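Local coordinates for pancreatic lipase related protein 2 (Equus caballus, PDB 1W52), which probably hydrolyses galactolipids and triacylglycerols to release fatty acids, as a secreted calcium-binding lipase of the alpha/beta hydrolase superfamily, at residues A[35-40]-A[104-109]; A[352-357]-A[403-408]. All blocks are in the same frame, centred on the assembly; numbering follows the deposited sequence.

Contact 1 of 2, residues A[35-40]-A[104-109]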
loop_
_atom_site.group_PDB
_atom_site.type_symbol
_atom_site.label_atom_id
_atom_site.label_comp_id
_atom_site.label_asym_id
_atom_site.label_seq_id
_atom_site.Cartn_x
_atom_site.Cartn_y
_atom_site.Cartn_z
ATOM N N VAL A 35 -16.121 23.804 5.538
ATOM C CA VAL A 35 -15.074 22.821 5.139
ATOM C C VAL A 35 -13.729 23.415 4.627
ATOM O O VAL A 35 -12.664 22.787 4.828
ATOM C CB VAL A 35 -15.578 21.906 4.030
ATOM C CG1 VAL A 35 -14.588 20.831 3.745
ATOM C CG2 VAL A 35 -16.896 21.287 4.400
ATOM N N ASN A 36 -13.786 24.593 3.979
ATOM C CA ASN A 36 -12.618 25.293 3.444
ATOM C C ASN A 36 -11.709 24.367 2.656
ATOM O O ASN A 36 -10.517 24.199 3.003
ATOM C CB ASN A 36 -11.830 25.957 4.559
ATOM C CG ASN A 36 -10.712 26.842 4.033
ATOM O OD1 ASN A 36 -9.617 26.932 4.621
ATOM N ND2 ASN A 36 -10.975 27.497 2.908
ATOM N N THR A 37 -12.291 23.740 1.613
ATOM C CA THR A 37 -11.528 22.881 0.685
ATOM C C THR A 37 -10.545 23.727 -0.093
ATOM O O THR A 37 -10.906 24.786 -0.604
ATOM C CB THR A 37 -12.434 22.244 -0.323
ATOM O OG1 THR A 37 -13.496 21.595 0.346
ATOM C CG2 THR A 37 -11.731 21.154 -1.078
ATOM N N ARG A 38 -9.326 23.261 -0.257
ATOM C CA ARG A 38 -8.323 24.122 -0.850
ATOM C C ARG A 38 -7.386 23.292 -1.707
ATOM O O ARG A 38 -6.666 22.445 -1.190
ATOM C CB ARG A 38 -7.528 24.845 0.245
ATOM C CG ARG A 38 -8.207 26.033 0.916
ATOM C CD ARG A 38 -7.186 27.051 1.440
ATOM N NE ARG A 38 -5.961 26.378 1.871
ATOM C CZ ARG A 38 -4.741 26.930 1.915
ATOM N NH1 ARG A 38 -4.525 28.200 1.584
ATOM N NH2 ARG A 38 -3.714 26.197 2.326
ATOM N N PHE A 39 -7.386 23.557 -3.011
ATOM C CA PHE A 39 -6.533 22.858 -3.977
ATOM C C PHE A 39 -5.156 23.498 -4.099
ATOM O O PHE A 39 -5.046 24.652 -4.436
ATOM C CB PHE A 39 -7.234 22.911 -5.303
ATOM C CG PHE A 39 -8.583 22.264 -5.283
ATOM C CD1 PHE A 39 -8.679 20.907 -5.165
ATOM C CD2 PHE A 39 -9.740 23.019 -5.395
ATOM C CE1 PHE A 39 -9.901 20.297 -5.153
ATOM C CE2 PHE A 39 -11.003 22.415 -5.411
ATOM C CZ PHE A 39 -11.083 21.047 -5.276
ATOM N N LEU A 40 -4.099 22.766 -3.782
ATOM C CA LEU A 40 -2.753 23.351 -3.760
ATOM C C LEU A 40 -1.898 22.731 -4.837
ATOM O O LEU A 40 -1.721 21.505 -4.864
ATOM C CB LEU A 40 -2.060 23.122 -2.450
ATOM C CG LEU A 40 -2.956 23.233 -1.231
ATOM C CD1 LEU A 40 -2.099 23.126 -0.036
ATOM C CD2 LEU A 40 -3.730 24.545 -1.212
ATOM N N ILE A 104 -1.723 18.031 -7.354
ATOM C CA ILE A 104 -2.504 18.828 -6.401
ATOM C C ILE A 104 -2.823 18.053 -5.110
ATOM O O ILE A 104 -3.249 16.883 -5.143
ATOM C CB ILE A 104 -3.861 19.296 -7.008
ATOM C CG1 ILE A 104 -3.698 19.932 -8.398
ATOM C CG2 ILE A 104 -4.564 20.253 -6.049
ATOM C CD1 ILE A 104 -4.967 19.846 -9.226
ATOM N N SER A 105 -2.641 18.754 -3.991
ATOM C CA SER A 105 -2.930 18.265 -2.661
ATOM C C SER A 105 -4.230 18.917 -2.279
ATOM O O SER A 105 -4.343 20.126 -2.344
ATOM C CB SER A 105 -1.803 18.678 -1.718
ATOM O OG SER A 105 -2.168 18.505 -0.353
ATOM N N VAL A 106 -5.230 18.110 -1.954
ATOM C CA VAL A 106 -6.557 18.610 -1.613
ATOM C C VAL A 106 -6.661 18.782 -0.092
ATOM O O VAL A 106 -6.890 17.810 0.628
ATOM C CB VAL A 106 -7.642 17.648 -2.091
ATOM C CG1 VAL A 106 -9.033 18.154 -1.664
ATOM C CG2 VAL A 106 -7.572 17.450 -3.608
ATOM N N ASP A 107 -6.474 20.003 0.400
ATOM C CA ASP A 107 -6.532 20.248 1.833
ATOM C C ASP A 107 -7.930 20.599 2.273
ATOM O O ASP A 107 -8.442 21.627 1.889
ATOM C CB ASP A 107 -5.614 21.393 2.218
ATOM C CG ASP A 107 -5.785 21.815 3.683
ATOM O OD1 ASP A 107 -6.806 22.411 3.993
ATOM O OD2 ASP A 107 -4.969 21.610 4.593
ATOM N N TRP A 108 -8.552 19.759 3.093
ATOM C CA TRP A 108 -9.862 20.091 3.667
ATOM C C TRP A 108 -9.847 19.945 5.166
ATOM O O TRP A 108 -10.837 19.555 5.766
ATOM C CB TRP A 108 -10.963 19.238 3.075
ATOM C CG TRP A 108 -10.773 17.805 3.243
ATOM C CD1 TRP A 108 -9.789 17.047 2.712
ATOM C CD2 TRP A 108 -11.627 16.907 3.960
ATOM N NE1 TRP A 108 -9.970 15.723 3.046
ATOM C CE2 TRP A 108 -11.091 15.609 3.814
ATOM C CE3 TRP A 108 -12.786 17.068 4.719
ATOM C CZ2 TRP A 108 -11.672 14.486 4.383
ATOM C CZ3 TRP A 108 -13.372 15.936 5.277
ATOM C CH2 TRP A 108 -12.811 14.666 5.102
ATOM N N SER A 109 -8.709 20.302 5.745
ATOM C CA SER A 109 -8.404 20.066 7.146
ATOM C C SER A 109 -9.518 20.445 8.097
ATOM O O SER A 109 -10.003 19.623 8.897
ATOM C CB SER A 109 -7.148 20.844 7.530
ATOM O OG SER A 109 -7.145 22.124 6.944
#
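Phe39 sets its ring beside Val106 by placing CG anti to its own carbonyl carbon (chi1 -60°), while Val106 turns CG1 anti to its backbone N (chi1 177°), so that CG2 makes the closer approach to the ring. The two side chains run side by side, with Val106 CG2 at the ring edge, 3.9 Å from Phe39 CD1. Val106 CG1 also borders the ring while meeting the methyl CG2 of Thr37 at 4.1 Å, and Ile104 CG2 reaches Phe39 CB at 3.8 Å. Branched aliphatic residues suit this face because they line an aromatic edge with methyls. Cutting Val106 back to an alanine removes both methyls, which would probably leave Thr37 CG2 without its mate here and the CD1-CE1 side of the Phe39 ring less tightly held.

Beneath these side chains strands 38-40 and 104-107 run antiparallel, their axes at 157°. Asp107 N donates to Arg38 O at 2.9 Å, and Leu40 and Ser105 exchange two bonds, whereas Arg38 N to Asp107 O is weak. The other face is mixed, carrying Arg38, Leu40, Ser105 and Asp107, and Leu40 CD2 lies over one face of the Arg38 guanidinium. Arg38 NE stays 4.6 Å from Asp107 OD1, beyond a salt bridge, and the arginine spends its charge on Glu84 instead. Asp107 OD1 accepts Ser109 OG at 3.0 Å and OD2 takes the amide N of Gly83, so both carboxylate oxygens have a partner.

Val35 CG1 touches Trp108 CB at 4.0 Å; the indole itself stacks on His77 and lies about 8 Å, side chain to side chain, from Ser154, the predicted nucleophile. Helix 116-141 covers the Phe39 side through Thr130 and Leu133, while strand 50-53 borders 38-43 and strand 72-76 borders 102-107 within the central sheet.

Contact 2 of 2, residues A[352-357]-A[403-408]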
loop_
_atom_site.group_PDB
_atom_site.type_symbol
_atom_site.label_atom_id
_atom_site.label_comp_id
_atom_site.label_asym_id
_atom_site.label_seq_id
_atom_site.Cartn_x
_atom_site.Cartn_y
_atom_site.Cartn_z
ATOM N N GLY A 352 23.424 -39.377 10.846
ATOM C CA GLY A 352 22.655 -39.354 12.077
ATOM C C GLY A 352 21.544 -38.322 12.078
ATOM O O GLY A 352 21.680 -37.276 11.456
ATOM N N LYS A 353 20.456 -38.620 12.790
ATOM C CA LYS A 353 19.291 -37.732 12.904
ATOM C C LYS A 353 19.450 -36.773 14.079
ATOM O O LYS A 353 19.632 -37.222 15.210
ATOM C CB LYS A 353 18.022 -38.553 13.135
ATOM C CG LYS A 353 17.821 -39.713 12.169
ATOM C CD LYS A 353 16.447 -40.363 12.360
ATOM C CE LYS A 353 15.722 -40.567 11.037
ATOM N NZ LYS A 353 14.254 -40.636 11.243
ATOM N N ALA A 354 19.354 -35.466 13.819
ATOM C CA ALA A 354 19.552 -34.420 14.847
ATOM C C ALA A 354 18.261 -33.605 15.094
ATOM O O ALA A 354 17.157 -34.096 14.792
ATOM C CB ALA A 354 20.747 -33.490 14.453
ATOM N N ASN A 355 18.401 -32.408 15.693
ATOM C CA ASN A 355 17.335 -31.381 15.726
ATOM C C ASN A 355 17.888 -29.969 15.792
ATOM O O ASN A 355 18.887 -29.726 16.478
ATOM C CB ASN A 355 16.379 -31.596 16.890
ATOM C CG ASN A 355 15.477 -32.758 16.660
ATOM O OD1 ASN A 355 14.462 -32.653 15.984
ATOM N ND2 ASN A 355 15.869 -33.904 17.179
ATOM N N GLY A 356 17.253 -29.026 15.095
ATOM C CA GLY A 356 17.766 -27.673 15.148
ATOM C C GLY A 356 17.356 -26.609 14.162
ATOM O O GLY A 356 16.615 -26.831 13.208
ATOM N N TYR A 357 17.884 -25.425 14.457
ATOM C CA TYR A 357 17.785 -24.239 13.623
ATOM C C TYR A 357 18.583 -24.488 12.339
ATOM O O TYR A 357 19.551 -25.264 12.362
ATOM C CB TYR A 357 18.360 -23.018 14.379
ATOM C CG TYR A 357 17.492 -22.460 15.502
ATOM C CD1 TYR A 357 16.092 -22.672 15.534
ATOM C CD2 TYR A 357 18.063 -21.693 16.522
ATOM C CE1 TYR A 357 15.284 -22.134 16.569
ATOM C CE2 TYR A 357 17.268 -21.145 17.560
ATOM C CZ TYR A 357 15.877 -21.365 17.583
ATOM O OH TYR A 357 15.104 -20.822 18.613
ATOM N N PHE A 403 25.168 -20.406 5.645
ATOM C CA PHE A 403 24.670 -21.527 6.506
ATOM C C PHE A 403 24.777 -21.206 8.038
ATOM O O PHE A 403 24.573 -20.054 8.456
ATOM C CB PHE A 403 25.371 -22.870 6.171
ATOM C CG PHE A 403 24.552 -24.105 6.491
ATOM C CD1 PHE A 403 23.268 -24.255 5.994
ATOM C CD2 PHE A 403 25.058 -25.127 7.265
ATOM C CE1 PHE A 403 22.494 -25.401 6.273
ATOM C CE2 PHE A 403 24.276 -26.271 7.536
ATOM C CZ PHE A 403 22.998 -26.396 7.041
ATOM N N VAL A 404 24.974 -22.254 8.928
ATOM C CA VAL A 404 25.211 -22.212 10.395
ATOM C C VAL A 404 24.110 -23.090 10.946
ATOM O O VAL A 404 23.116 -23.381 10.261
ATOM C CB VAL A 404 25.105 -20.822 11.120
ATOM C CG1 VAL A 404 25.068 -21.009 12.631
ATOM C CG2 VAL A 404 26.301 -19.940 10.785
ATOM N N TRP A 405 24.147 -23.678 11.994
ATOM C CA TRP A 405 23.044 -24.415 12.576
ATOM C C TRP A 405 23.371 -24.823 14.022
ATOM O O TRP A 405 24.547 -24.999 14.418
ATOM C CB TRP A 405 22.617 -25.603 11.702
ATOM C CG TRP A 405 23.579 -26.709 11.689
ATOM C CD1 TRP A 405 24.877 -26.667 11.261
ATOM C CD2 TRP A 405 23.340 -28.053 12.129
ATOM N NE1 TRP A 405 25.457 -27.907 11.390
ATOM C CE2 TRP A 405 24.541 -28.781 11.921
ATOM C CE3 TRP A 405 22.224 -28.725 12.670
ATOM C CZ2 TRP A 405 24.662 -30.145 12.241
ATOM C CZ3 TRP A 405 22.351 -30.081 13.000
ATOM C CH2 TRP A 405 23.561 -30.772 12.782
ATOM N N ASN A 406 22.307 -24.954 14.800
ATOM C CA ASN A 406 22.400 -25.062 16.231
ATOM C C ASN A 406 21.537 -26.216 16.707
ATOM O O ASN A 406 20.805 -26.813 15.911
ATOM C CB ASN A 406 21.977 -23.729 16.835
ATOM C CG ASN A 406 22.941 -22.605 16.484
ATOM O OD1 ASN A 406 22.641 -21.742 15.664
ATOM N ND2 ASN A 406 24.112 -22.626 17.102
ATOM N N LYS A 407 21.631 -26.517 18.004
ATOM C CA LYS A 407 21.062 -27.730 18.612
ATOM C C LYS A 407 19.705 -27.510 19.346
ATOM O O LYS A 407 19.423 -26.431 19.853
ATOM C CB LYS A 407 22.101 -28.303 19.592
ATOM C CG LYS A 407 23.563 -28.348 19.075
ATOM C CD LYS A 407 23.851 -29.645 18.312
ATOM C CE LYS A 407 25.294 -30.131 18.490
ATOM N NZ LYS A 407 25.343 -31.507 19.089
ATOM N N THR A 408 18.879 -28.549 19.417
ATOM C CA THR A 408 17.548 -28.463 20.036
ATOM C C THR A 408 17.335 -29.588 21.041
ATOM O O THR A 408 16.949 -29.341 22.172
ATOM C CB THR A 408 16.469 -28.505 18.933
ATOM O OG1 THR A 408 16.172 -27.172 18.531
ATOM C CG2 THR A 408 15.104 -29.036 19.419
#
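Trp405 opens the contact, its indole edge turned to the methyl of Ala354. CG stands between the backbone N and the carbonyl carbon (chi1 71°), a rotation that carries the six-membered ring toward Ala354, where CZ3 lies 4.0 Å from Ala354 CB. A residue with nothing beyond CB suits a site faced by so broad a ring. The indole NE1 is satisfied by Gln442 O, which fixes the polar edge of this buried group.

Asn406 works mainly through its backbone: its carbonyl O receives a CA-H contact from Gly356, at 3.2 Å from CA and with an angle of 142° at the hydrogen. A CB on Gly356 would run into that oxygen, which is consistent with a glycine here; more firmly, its backbone angles would jam any CB against the carbonyl O of Asn355. Asn406 CB approaches the ring of Tyr357, 4.4 Å from CD2, at an exposed margin.

Lys407 directs its CB away from the first segment and contributes its backbone, CA lying 3.6 Å from Asn355 O; a long charged chain fits this exposed position. Thr408 is suited by its branching: CB meets Asn355 CB at 3.7 Å, CG2 lies 3.8 Å from the same atom, and OG1 stands 3.8 Å from Gly356 CA. The amide end of Asn355 leads away, as befits a polar residue at a partly exposed place.

The end-to-end directions of 354-357 and 405-408 lie 113° apart, and 403-408 holds no regular strand. Gly356 bonds through its backbone to Gly377, joining weakly bonded strand 355-356 to 377-378. Such packing of a loop against a short strand is in keeping with the beta-sandwich of the PLAT/LH2 domain.

In the fold
Contact 1 is a buried pairing inside the lipase domain; contact 2 is partly buried and lies in the PLAT/LH2 domain, with centres 59 Å apart on opposite sides of the chain's centre. They share no element. Contact 1 joins two neighbouring strands of the large mixed sheet by a ladder of backbone bonds, one of them weak, backed by an apolar face against a helix and a mixed one of Arg38, Leu40, Ser105 and Asp107. Contact 2 has no such ladder and relies on close backbone passage at a glycine, one indole edge and small side chains, with exposed residues at its margin. The first comes near the predicted catalytic serine, whereas the second lies far from the annotated sites.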